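Local coordinates for RING finger protein unkempt homolog (Mus musculus, PDB 5ELH), which binds mRNA sequence-specifically through clustered CCCH zinc fingers and represses translation to establish and maintain the early morphology of cortical neurons, at residues V59-Y64 with D75-L80; Q40-S45 with G85-R90; F53-D58 with R90-Y95; E14-F19 with H34-N39. All blocks are in the same frame, centred on the assembly; numbering follows the deposited sequence.

Contact 1: V59-Y64 with D75-L80; sequences VYCTKY and DECPFL. With ZN (zinc ion), chain E.
With SG anti to the backbone N in both Cys-61 (chi1 -177°) and Cys-77 (chi1 -176°), the two cysteine sulfurs converge on one zinc ion, at 2.2 Å from Cys-61 SG and 2.3 Å from Cys-77 SG. Leu-80 has CG anti to N, and with chi2 near +60° its CD2 lies over one face of the Tyr-60 ring, 3.6 Å from its centroid, the two side chains running side by side. The phenol end of Tyr-60 goes on to a hydrogen bond with Asp-86. Two backbone hydrogen bonds fix the register between the segments as a single bridge at Tyr-60 and Leu-80: Leu-80 N to Val-59 O at 3.0 Å, nearly straight, and Cys-61 N to Leu-80 O at 2.6 Å. Beside them Val-59 CG2 lies 3.4 Å from Phe-79 CD1, and Phe-79 CB packs on Cys-61 CB. Cys-71 and His-81 complete the CCCH site. The Cys-77 sulfur also accepts a long bond from Phe-79 N (3.6 Å). Such an N-H...S bond, together with the metal, would be expected to spread the negative charge of a zinc-bound thiolate.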
# COMPACT_ATOMS: atom_id res chain seq x y z
N VAL A 59 0.08 14.66 22.41
CA VAL A 59 -0.89 14.60 23.51
C VAL A 59 -1.72 13.31 23.46
O VAL A 59 -2.46 13.05 22.51
CB VAL A 59 -1.75 15.91 23.66
CG1 VAL A 59 -1.56 16.84 22.47
CG2 VAL A 59 -3.21 15.60 23.91
N TYR A 60 -1.55 12.49 24.49
CA TYR A 60 -2.14 11.16 24.54
C TYR A 60 -3.63 11.19 24.92
O TYR A 60 -4.04 11.91 25.83
CB TYR A 60 -1.37 10.27 25.53
CG TYR A 60 -0.07 9.71 24.99
CD1 TYR A 60 -0.05 8.55 24.22
CD2 TYR A 60 1.15 10.32 25.27
CE1 TYR A 60 1.15 8.02 23.73
CE2 TYR A 60 2.34 9.81 24.79
CZ TYR A 60 2.34 8.66 24.02
OH TYR A 60 3.53 8.15 23.54
N CYS A 61 -4.42 10.40 24.20
CA CYS A 61 -5.82 10.16 24.52
C CYS A 61 -5.95 9.51 25.89
O CYS A 61 -5.29 8.51 26.15
CB CYS A 61 -6.38 9.22 23.46
SG CYS A 61 -8.15 8.81 23.56
N THR A 62 -6.82 10.04 26.75
CA THR A 62 -7.07 9.39 28.04
C THR A 62 -8.23 8.38 28.00
O THR A 62 -8.41 7.62 28.96
CB THR A 62 -7.35 10.42 29.15
OG1 THR A 62 -8.43 11.27 28.75
CG2 THR A 62 -6.11 11.26 29.41
N LYS A 63 -8.98 8.35 26.91
CA LYS A 63 -10.11 7.42 26.76
C LYS A 63 -9.71 6.06 26.18
O LYS A 63 -10.42 5.07 26.35
CB LYS A 63 -11.19 8.03 25.88
CG LYS A 63 -11.78 9.33 26.41
CD LYS A 63 -12.74 9.93 25.40
CE LYS A 63 -13.27 11.27 25.88
NZ LYS A 63 -14.02 11.98 24.80
N TYR A 64 -8.58 6.03 25.47
CA TYR A 64 -8.11 4.82 24.80
C TYR A 64 -7.85 3.71 25.81
O TYR A 64 -7.04 3.87 26.72
CB TYR A 64 -6.84 5.12 24.00
CG TYR A 64 -6.25 3.92 23.29
CD1 TYR A 64 -6.83 3.43 22.13
CD2 TYR A 64 -5.11 3.30 23.76
CE1 TYR A 64 -6.30 2.34 21.47
CE2 TYR A 64 -4.56 2.21 23.11
CZ TYR A 64 -5.16 1.74 21.96
OH TYR A 64 -4.62 0.66 21.30
N ASP A 75 -11.00 6.19 14.61
CA ASP A 75 -10.08 6.87 13.71
C ASP A 75 -10.21 8.39 13.77
O ASP A 75 -9.32 9.10 13.32
CB ASP A 75 -10.30 6.39 12.26
CG ASP A 75 -9.77 4.98 12.02
OD1 ASP A 75 -9.18 4.39 12.94
OD2 ASP A 75 -9.95 4.46 10.89
N GLU A 76 -11.32 8.89 14.31
CA GLU A 76 -11.56 10.33 14.34
C GLU A 76 -11.10 11.01 15.63
O GLU A 76 -11.26 12.22 15.79
CB GLU A 76 -13.05 10.63 14.10
CG GLU A 76 -13.52 10.17 12.72
CD GLU A 76 -12.62 10.67 11.60
OE1 GLU A 76 -12.34 11.89 11.56
OE2 GLU A 76 -12.17 9.84 10.78
N CYS A 77 -10.53 10.24 16.54
CA CYS A 77 -9.98 10.80 17.77
C CYS A 77 -8.77 11.65 17.44
O CYS A 77 -7.86 11.17 16.77
CB CYS A 77 -9.57 9.70 18.73
SG CYS A 77 -9.00 10.33 20.32
N PRO A 78 -8.76 12.92 17.90
CA PRO A 78 -7.64 13.81 17.57
C PRO A 78 -6.42 13.64 18.46
O PRO A 78 -5.45 14.39 18.32
CB PRO A 78 -8.22 15.20 17.77
CG PRO A 78 -9.24 15.01 18.84
CD PRO A 78 -9.81 13.62 18.65
N PHE A 79 -6.46 12.67 19.37
CA PHE A 79 -5.38 12.43 20.30
C PHE A 79 -4.65 11.12 20.03
O PHE A 79 -5.14 10.24 19.33
CB PHE A 79 -5.90 12.46 21.74
CG PHE A 79 -6.66 13.71 22.07
CD1 PHE A 79 -6.02 14.94 22.10
CD2 PHE A 79 -8.01 13.66 22.35
CE1 PHE A 79 -6.72 16.09 22.40
CE2 PHE A 79 -8.71 14.80 22.66
CZ PHE A 79 -8.06 16.02 22.69
N LEU A 80 -3.47 11.02 20.61
CA LEU A 80 -2.57 9.92 20.39
C LEU A 80 -2.93 8.71 21.25
O LEU A 80 -3.24 8.85 22.43
CB LEU A 80 -1.16 10.40 20.73
CG LEU A 80 -0.01 9.44 20.51
CD1 LEU A 80 0.10 9.05 19.05
CD2 LEU A 80 1.26 10.12 21.01
ZN ZN E . -8.73 8.33 21.45
O HOH W 1 -3.63 6.53 24.84

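Contact 2: Q40-S45 with G85-R90; sequences QRRRRS and GDTERR
Arg-42 CA and Glu-88 CA lie 5.3 Å apart, where the irregular 40-45 segment passes the short helix 87-90. Glu-88 extends beyond CG, and its carboxylate meets Arg-43 side-on: Arg-43 NE lies 2.8 Å from Glu-88 OE2 and Arg-43 NH2 2.9 Å from Glu-88 OE1, with the guanidinium and carboxylate planes only 28° apart. OE2 of Glu-88 takes a further bond from the backbone N of Arg-43 (3.0 Å), on its anti side, whereas NE arrives on the syn side; both donors come from the same face of the carboxylate. This bidentate salt bridge joins the chain after the first zinc site, whose last ligand is His-36, to helix 87-90, which comes after the second, whose last ligand is His-81; the same guanidinium carries on to the carbonyls of Cys-77 and Phe-79. Replacing Glu-88 with an alanine would probably leave the buried Arg-43 guanidinium without its carboxylate mate and the Arg-43 N-H without its acceptor. Arg-42 packs its CB 3.6 Å from Glu-88 CG and rests its CD against Thr-87 O; the bend at chi3 (-80°) then turns the guanidinium, whose terminal nitrogens bond the carbonyls of Phe-11 and Leu-8. Two waters bridge the segments: one connects Arg-42 NH2 with Glu-88 O, the other Gln-40 O with Thr-87 OG1, a hydroxyl also bonded to Thr-83.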
# COMPACT_ATOMS: atom_id res chain seq x y z
N GLN A 40 -2.48 -3.78 19.11
CA GLN A 40 -1.27 -3.51 18.34
C GLN A 40 -1.52 -2.64 17.12
O GLN A 40 -0.57 -2.16 16.48
CB GLN A 40 -0.63 -4.82 17.88
CG GLN A 40 -0.22 -5.72 19.00
CD GLN A 40 0.16 -7.11 18.51
OE1 GLN A 40 -0.48 -7.66 17.62
NE2 GLN A 40 1.22 -7.67 19.08
N ARG A 41 -2.79 -2.44 16.78
CA ARG A 41 -3.16 -1.71 15.58
C ARG A 41 -2.81 -0.24 15.74
O ARG A 41 -3.09 0.34 16.78
CB ARG A 41 -4.66 -1.87 15.32
CG ARG A 41 -5.22 -0.98 14.22
CD ARG A 41 -6.72 -1.20 14.02
NE ARG A 41 -7.29 -0.23 13.09
CZ ARG A 41 -7.82 0.95 13.44
NH1 ARG A 41 -7.88 1.32 14.71
NH2 ARG A 41 -8.30 1.76 12.50
N ARG A 42 -2.17 0.34 14.74
CA ARG A 42 -2.02 1.79 14.69
C ARG A 42 -2.84 2.39 13.55
O ARG A 42 -3.02 1.78 12.49
CB ARG A 42 -0.54 2.20 14.57
CG ARG A 42 0.16 1.68 13.34
CD ARG A 42 1.52 2.36 13.19
NE ARG A 42 1.41 3.69 12.58
CZ ARG A 42 1.58 3.95 11.29
NH1 ARG A 42 1.86 2.98 10.42
NH2 ARG A 42 1.48 5.20 10.86
N ARG A 43 -3.39 3.58 13.80
CA ARG A 43 -3.97 4.40 12.75
C ARG A 43 -2.87 5.15 12.01
O ARG A 43 -1.98 5.71 12.63
CB ARG A 43 -4.90 5.45 13.36
CG ARG A 43 -6.05 4.90 14.19
CD ARG A 43 -6.72 6.03 14.93
NE ARG A 43 -5.87 6.58 15.99
CZ ARG A 43 -6.07 7.76 16.57
NH1 ARG A 43 -7.09 8.53 16.22
NH2 ARG A 43 -5.24 8.16 17.52
N ARG A 44 -2.95 5.15 10.69
CA ARG A 44 -2.06 5.96 9.86
C ARG A 44 -2.22 7.42 10.25
O ARG A 44 -3.35 7.90 10.37
CB ARG A 44 -2.44 5.77 8.39
CG ARG A 44 -1.51 6.47 7.43
CD ARG A 44 -2.00 6.38 5.98
NE ARG A 44 -1.06 7.06 5.08
CZ ARG A 44 -1.24 7.22 3.77
NH1 ARG A 44 -2.34 6.76 3.19
NH2 ARG A 44 -0.32 7.85 3.05
N SER A 45 -1.11 8.12 10.49
CA SER A 45 -1.18 9.57 10.72
C SER A 45 -1.32 10.25 9.37
O SER A 45 -0.84 9.75 8.36
CB SER A 45 0.03 10.10 11.50
OG SER A 45 1.23 10.13 10.73
N GLY A 85 3.82 -0.94 22.03
CA GLY A 85 5.08 -0.52 21.44
C GLY A 85 5.10 0.95 21.07
O GLY A 85 6.05 1.43 20.46
N ASP A 86 4.03 1.67 21.44
CA ASP A 86 3.92 3.11 21.22
C ASP A 86 4.04 3.42 19.74
O ASP A 86 4.66 4.42 19.33
CB ASP A 86 5.01 3.84 22.01
CG ASP A 86 4.66 5.28 22.30
OD1 ASP A 86 3.48 5.69 22.16
OD2 ASP A 86 5.59 6.02 22.71
N THR A 87 3.41 2.57 18.93
CA THR A 87 3.61 2.63 17.49
C THR A 87 2.91 3.79 16.78
O THR A 87 3.31 4.15 15.68
CB THR A 87 3.21 1.31 16.80
OG1 THR A 87 1.86 0.98 17.12
CG2 THR A 87 4.13 0.17 17.25
N GLU A 88 1.87 4.38 17.37
CA GLU A 88 1.24 5.52 16.70
C GLU A 88 2.20 6.71 16.71
O GLU A 88 2.28 7.45 15.74
CB GLU A 88 -0.12 5.88 17.31
CG GLU A 88 -1.24 4.97 16.82
CD GLU A 88 -2.64 5.55 17.01
OE1 GLU A 88 -2.79 6.60 17.69
OE2 GLU A 88 -3.59 4.95 16.46
N ARG A 89 2.92 6.89 17.81
CA ARG A 89 3.87 8.00 17.91
C ARG A 89 5.12 7.73 17.08
O ARG A 89 5.59 8.59 16.35
CB ARG A 89 4.26 8.22 19.37
CG ARG A 89 5.38 9.22 19.57
CD ARG A 89 4.99 10.43 20.37
NE ARG A 89 5.68 10.45 21.65
CZ ARG A 89 6.15 11.54 22.25
NH1 ARG A 89 6.00 12.74 21.70
NH2 ARG A 89 6.78 11.43 23.40
N ARG A 90 5.63 6.51 17.19
CA ARG A 90 6.90 6.17 16.57
C ARG A 90 6.84 6.15 15.04
O ARG A 90 7.85 6.38 14.37
CB ARG A 90 7.39 4.82 17.11
CG ARG A 90 7.98 4.92 18.52
CD ARG A 90 8.20 3.56 19.18
NE ARG A 90 8.91 2.60 18.33
CZ ARG A 90 10.24 2.46 18.28
NH1 ARG A 90 11.03 3.22 19.04
NH2 ARG A 90 10.78 1.55 17.48
O HOH W 2 1.81 -1.82 17.40
O HOH W 3 1.27 6.75 13.45

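Contact 3: F53-D58 with R90-Y95; sequences FNYSPD and RYHLRY
Asp-58 OD1 is held by two groups: Tyr-95 OH donates to its syn lone pair at 2.8 Å, and Arg-89 reaches the same oxygen through a salt bridge. Asp-58 OD1 sits at the edge of the Tyr-95 ring, near its plane, while the carboxylate as a whole is turned 72° from it. The buried His-92 ring is fixed on several sides. Its NE2 donates to Tyr-55 O at 3.0 Å and 170°, the acceptor lying in the ring plane, while ND1 accepts from Arg-94 N (3.2 Å); NE2 is therefore protonated, and the ring's rotation is set by a bond at each nitrogen. Over one face sits Pro-57 CB, 3.6 Å from the imidazole centroid and almost on its normal. CE1 points down on the centre of the Phe-53 face in an edge-to-face pair with nearly perpendicular planes, and CD2 comes 3.6 Å from Tyr-55 CE1 in an offset edge-to-face pair. The chi1 of -157° turns the imidazole into this aromatic cluster. A leucine in place of His-92 would probably leave Tyr-55 O and Arg-94 N without their partners and lose the edge that fills the Phe-53 face. Pro-57 CB also touches Tyr-95 CE2 at 3.7 Å. The contact brings 53-58, just ahead of the zinc ligand Cys-61, against the chain leaving helix 87-90; Leu-93 also touches Leu-8 of helix 3-10, and Arg-94 forms a salt bridge with Glu-136 of helix 134-142.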
# COMPACT_ATOMS: atom_id res chain seq x y z
N PHE A 53 -2.76 17.75 11.74
CA PHE A 53 -2.74 16.28 11.71
C PHE A 53 -4.08 15.72 12.13
O PHE A 53 -4.79 16.35 12.92
CB PHE A 53 -1.71 15.73 12.68
CG PHE A 53 -0.29 15.84 12.20
CD1 PHE A 53 0.08 15.38 10.95
CD2 PHE A 53 0.68 16.39 13.02
CE1 PHE A 53 1.38 15.48 10.52
CE2 PHE A 53 1.98 16.50 12.59
CZ PHE A 53 2.33 16.04 11.34
N ASN A 54 -4.42 14.52 11.66
CA ASN A 54 -5.66 13.88 12.09
C ASN A 54 -5.63 13.62 13.60
O ASN A 54 -6.62 13.82 14.28
CB ASN A 54 -5.96 12.61 11.29
CG ASN A 54 -4.85 11.59 11.37
OD1 ASN A 54 -3.69 11.94 11.61
ND2 ASN A 54 -5.19 10.33 11.16
N TYR A 55 -4.47 13.22 14.11
CA TYR A 55 -4.27 13.13 15.55
C TYR A 55 -2.87 13.57 15.96
O TYR A 55 -1.92 13.46 15.19
CB TYR A 55 -4.56 11.72 16.07
CG TYR A 55 -3.64 10.61 15.56
CD1 TYR A 55 -2.45 10.33 16.21
CD2 TYR A 55 -3.98 9.83 14.46
CE1 TYR A 55 -1.62 9.31 15.76
CE2 TYR A 55 -3.17 8.82 14.01
CZ TYR A 55 -1.98 8.56 14.66
OH TYR A 55 -1.14 7.55 14.22
N SER A 56 -2.78 14.06 17.19
CA SER A 56 -1.55 14.62 17.73
C SER A 56 -0.44 13.59 17.88
O SER A 56 -0.69 12.44 18.24
CB SER A 56 -1.83 15.23 19.11
OG SER A 56 -0.64 15.55 19.79
N PRO A 57 0.81 14.00 17.61
CA PRO A 57 1.94 13.12 17.91
C PRO A 57 2.47 13.29 19.33
O PRO A 57 3.48 12.70 19.67
CB PRO A 57 3.01 13.60 16.92
CG PRO A 57 2.73 15.04 16.76
CD PRO A 57 1.23 15.19 16.85
N ASP A 58 1.79 14.09 20.15
CA ASP A 58 2.33 14.43 21.47
C ASP A 58 1.33 14.26 22.61
O ASP A 58 1.71 13.78 23.68
CB ASP A 58 2.87 15.86 21.44
CG ASP A 58 4.09 16.00 20.55
OD1 ASP A 58 5.02 15.19 20.70
OD2 ASP A 58 4.12 16.92 19.70
N ARG A 90 5.63 6.51 17.19
CA ARG A 90 6.90 6.17 16.57
C ARG A 90 6.84 6.15 15.04
O ARG A 90 7.85 6.38 14.37
CB ARG A 90 7.39 4.82 17.11
CG ARG A 90 7.98 4.92 18.52
CD ARG A 90 8.20 3.56 19.18
NE ARG A 90 8.91 2.60 18.33
CZ ARG A 90 10.24 2.46 18.28
NH1 ARG A 90 11.03 3.22 19.04
NH2 ARG A 90 10.78 1.55 17.48
N TYR A 91 5.67 5.88 14.48
CA TYR A 91 5.50 5.82 13.03
C TYR A 91 4.67 7.00 12.52
O TYR A 91 4.17 6.99 11.40
CB TYR A 91 4.90 4.47 12.62
CG TYR A 91 5.87 3.36 12.97
CD1 TYR A 91 5.82 2.75 14.22
CD2 TYR A 91 6.87 2.98 12.10
CE1 TYR A 91 6.70 1.76 14.57
CE2 TYR A 91 7.76 2.00 12.43
CZ TYR A 91 7.68 1.39 13.68
OH TYR A 91 8.57 0.40 14.04
N HIS A 92 4.59 8.03 13.35
CA HIS A 92 3.90 9.27 12.99
C HIS A 92 4.75 10.07 12.00
O HIS A 92 5.99 10.03 12.04
CB HIS A 92 3.67 10.10 14.26
CG HIS A 92 2.54 11.08 14.15
ND1 HIS A 92 2.61 12.22 13.38
CD2 HIS A 92 1.33 11.11 14.76
CE1 HIS A 92 1.48 12.89 13.49
NE2 HIS A 92 0.69 12.25 14.33
N LEU A 93 4.06 10.78 11.11
CA LEU A 93 4.70 11.67 10.14
C LEU A 93 5.66 12.67 10.79
O LEU A 93 6.68 13.04 10.22
CB LEU A 93 3.64 12.43 9.33
CG LEU A 93 2.94 11.60 8.25
CD1 LEU A 93 1.63 12.25 7.82
CD2 LEU A 93 3.86 11.38 7.06
N ARG A 94 5.34 13.06 12.02
CA ARG A 94 6.12 14.03 12.77
C ARG A 94 7.47 13.49 13.22
O ARG A 94 8.45 14.24 13.30
CB ARG A 94 5.33 14.46 14.01
CG ARG A 94 6.10 15.31 15.01
CD ARG A 94 6.56 16.62 14.38
NE ARG A 94 7.24 17.46 15.36
CZ ARG A 94 8.54 17.41 15.62
NH1 ARG A 94 9.33 16.54 14.98
NH2 ARG A 94 9.05 18.23 16.53
N TYR A 95 7.52 12.20 13.54
CA TYR A 95 8.67 11.63 14.24
C TYR A 95 9.41 10.48 13.56
O TYR A 95 10.60 10.29 13.81
CB TYR A 95 8.24 11.20 15.63
CG TYR A 95 7.98 12.34 16.57
CD1 TYR A 95 8.97 13.28 16.84
CD2 TYR A 95 6.75 12.48 17.20
CE1 TYR A 95 8.75 14.32 17.70
CE2 TYR A 95 6.51 13.54 18.07
CZ TYR A 95 7.52 14.46 18.30
OH TYR A 95 7.32 15.50 19.17

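Contact 4: E14-F19 with H34-N39; sequences EQCPLF and HWHFVN. With ZN (zinc ion), chain D.
Phe-19 leaves the backbone with CG anti to N (chi1 175°) and crosses over His-36 obliquely. Its CB stands over the imidazole face, 3.6 Å from the centroid; CG rests near His-36 CG, CD1 approaches His-36 ND1 at 3.2 Å, CD2 and CE2 run beside CB and the carbonyl oxygen of His-36, and CZ ends 3.6 Å from Phe-37 CZ. His-36 CB returns the contact over the phenyl centre. The two rings form an offset stack with planes at 12°, whereas the Phe-19 edge meets the Phe-37 face at 76°. Elsewhere in the contact, Gln-15 CB lies over the six-membered ring of Trp-35, 3.7 Å from its centroid, and the rest of the Gln-15 chain extends across that face. Hydrogen bonds from Trp-35 N to Glu-14 O (3.0 Å) and from Cys-16 N to Trp-35 O (2.9 Å) bridge the backbones at Gln-15 and Trp-35. A water joins Glu-14 N to His-34 ND1. Cys-16 SG and His-36 NE2 bind zinc at 2.3 Å and 2.0 Å, with Cys-24 and Cys-32 as the other ligands: the first and last ligands of a CCCH zinc finger, with an aromatic ring stacked on its histidine.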
# COMPACT_ATOMS: atom_id res chain seq x y z
N GLU A 14 -3.16 -2.95 9.34
CA GLU A 14 -4.12 -3.97 8.92
C GLU A 14 -3.87 -5.28 9.65
O GLU A 14 -2.74 -5.57 10.07
CB GLU A 14 -4.01 -4.22 7.41
CG GLU A 14 -4.30 -3.01 6.53
CD GLU A 14 -5.75 -2.61 6.54
OE1 GLU A 14 -6.62 -3.47 6.81
OE2 GLU A 14 -6.03 -1.42 6.26
N GLN A 15 -4.92 -6.08 9.78
CA GLN A 15 -4.82 -7.35 10.48
C GLN A 15 -4.08 -8.39 9.65
O GLN A 15 -4.27 -8.48 8.43
CB GLN A 15 -6.20 -7.90 10.82
CG GLN A 15 -6.15 -9.10 11.74
CD GLN A 15 -7.52 -9.66 12.06
OE1 GLN A 15 -8.46 -9.57 11.26
NE2 GLN A 15 -7.65 -10.25 13.24
N CYS A 16 -3.25 -9.18 10.31
CA CYS A 16 -2.52 -10.26 9.66
C CYS A 16 -3.46 -11.41 9.31
O CYS A 16 -4.02 -12.05 10.21
CB CYS A 16 -1.41 -10.77 10.59
SG CYS A 16 -0.40 -12.13 9.92
N PRO A 17 -3.65 -11.69 8.01
CA PRO A 17 -4.52 -12.81 7.62
C PRO A 17 -3.95 -14.18 7.99
O PRO A 17 -4.71 -15.15 8.07
CB PRO A 17 -4.63 -12.66 6.10
CG PRO A 17 -3.39 -11.94 5.70
CD PRO A 17 -3.10 -10.99 6.83
N LEU A 18 -2.64 -14.27 8.20
CA LEU A 18 -2.03 -15.54 8.59
C LEU A 18 -2.22 -15.82 10.08
O LEU A 18 -2.46 -16.96 10.48
CB LEU A 18 -0.54 -15.55 8.25
CG LEU A 18 -0.12 -15.61 6.78
CD1 LEU A 18 1.40 -15.76 6.69
CD2 LEU A 18 -0.80 -16.74 6.02
N PHE A 19 -2.12 -14.78 10.90
CA PHE A 19 -2.18 -14.96 12.35
C PHE A 19 -3.52 -15.53 12.80
O PHE A 19 -3.59 -16.39 13.70
CB PHE A 19 -1.92 -13.65 13.09
CG PHE A 19 -2.09 -13.77 14.58
CD1 PHE A 19 -1.12 -14.39 15.34
CD2 PHE A 19 -3.24 -13.30 15.20
CE1 PHE A 19 -1.28 -14.52 16.71
CE2 PHE A 19 -3.40 -13.42 16.56
CZ PHE A 19 -2.42 -14.04 17.32
N HIS A 34 2.04 -6.68 10.18
CA HIS A 34 0.62 -6.47 10.39
C HIS A 34 0.27 -6.67 11.85
O HIS A 34 1.05 -7.25 12.59
CB HIS A 34 -0.14 -7.46 9.52
CG HIS A 34 0.23 -7.38 8.07
ND1 HIS A 34 -0.04 -6.26 7.30
CD2 HIS A 34 0.87 -8.25 7.26
CE1 HIS A 34 0.41 -6.46 6.08
NE2 HIS A 34 0.96 -7.66 6.02
N TRP A 35 -0.88 -6.16 12.29
CA TRP A 35 -1.26 -6.36 13.68
C TRP A 35 -1.88 -7.74 13.89
O TRP A 35 -2.54 -8.29 13.01
CB TRP A 35 -2.13 -5.23 14.25
CG TRP A 35 -3.49 -5.01 13.65
CD1 TRP A 35 -3.83 -4.06 12.73
CD2 TRP A 35 -4.70 -5.70 13.98
NE1 TRP A 35 -5.17 -4.13 12.46
CE2 TRP A 35 -5.73 -5.13 13.21
CE3 TRP A 35 -5.01 -6.76 14.85
CZ2 TRP A 35 -7.05 -5.58 13.27
CZ3 TRP A 35 -6.32 -7.20 14.91
CH2 TRP A 35 -7.32 -6.61 14.12
N HIS A 36 -1.63 -8.29 15.07
CA HIS A 36 -2.17 -9.59 15.45
C HIS A 36 -3.29 -9.39 16.48
O HIS A 36 -4.33 -10.03 16.40
CB HIS A 36 -1.05 -10.48 16.00
CG HIS A 36 -0.09 -10.98 14.96
ND1 HIS A 36 0.93 -11.87 15.26
CD2 HIS A 36 0.02 -10.72 13.64
CE1 HIS A 36 1.61 -12.14 14.16
NE2 HIS A 36 1.08 -11.46 13.16
N PHE A 37 -3.07 -8.50 17.44
CA PHE A 37 -4.11 -8.16 18.41
C PHE A 37 -4.53 -6.73 18.21
O PHE A 37 -3.73 -5.90 17.78
CB PHE A 37 -3.62 -8.37 19.84
CG PHE A 37 -3.14 -9.76 20.09
CD1 PHE A 37 -4.04 -10.80 20.19
CD2 PHE A 37 -1.79 -10.03 20.18
CE1 PHE A 37 -3.60 -12.09 20.41
CE2 PHE A 37 -1.34 -11.32 20.40
CZ PHE A 37 -2.25 -12.35 20.51
N VAL A 38 -5.79 -6.44 18.51
CA VAL A 38 -6.34 -5.12 18.26
C VAL A 38 -5.52 -4.02 18.93
O VAL A 38 -5.36 -2.93 18.38
CB VAL A 38 -7.82 -5.06 18.70
CG1 VAL A 38 -8.34 -3.62 18.65
CG2 VAL A 38 -8.65 -5.95 17.80
N ASN A 39 -4.98 -4.30 20.12
CA ASN A 39 -4.18 -3.29 20.81
C ASN A 39 -2.83 -3.02 20.15
O ASN A 39 -2.12 -2.10 20.56
CB ASN A 39 -4.01 -3.61 22.30
CG ASN A 39 -3.29 -4.91 22.55
OD1 ASN A 39 -2.73 -5.52 21.65
ND2 ASN A 39 -3.31 -5.34 23.80
ZN ZN D . 1.49 -11.88 11.21
O HOH W 4 -0.55 -3.58 7.97

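How the contacts relate
From the N terminus, contact 4 comes first, closing the 14-39 loop around the first zinc site before any other contact opens. The chain then runs directly into 40-45, which waits for 85-90 to complete contact 2. Within that span, contact 1 closes the 59-80 loop at the second zinc site, nested inside the loops of both contact 2 and contact 3. Contacts 2 and 3 cross, since 53-58 lies between the segments of contact 2 while its partner 90-95 runs on past them. Contacts 1, 2 and 3 touch one another, tying the second finger to helix 87-90. Contact 4 joins them through packing of Trp-35 on Arg-41; its centre lies about 21 Å from those of contacts 1 and 3.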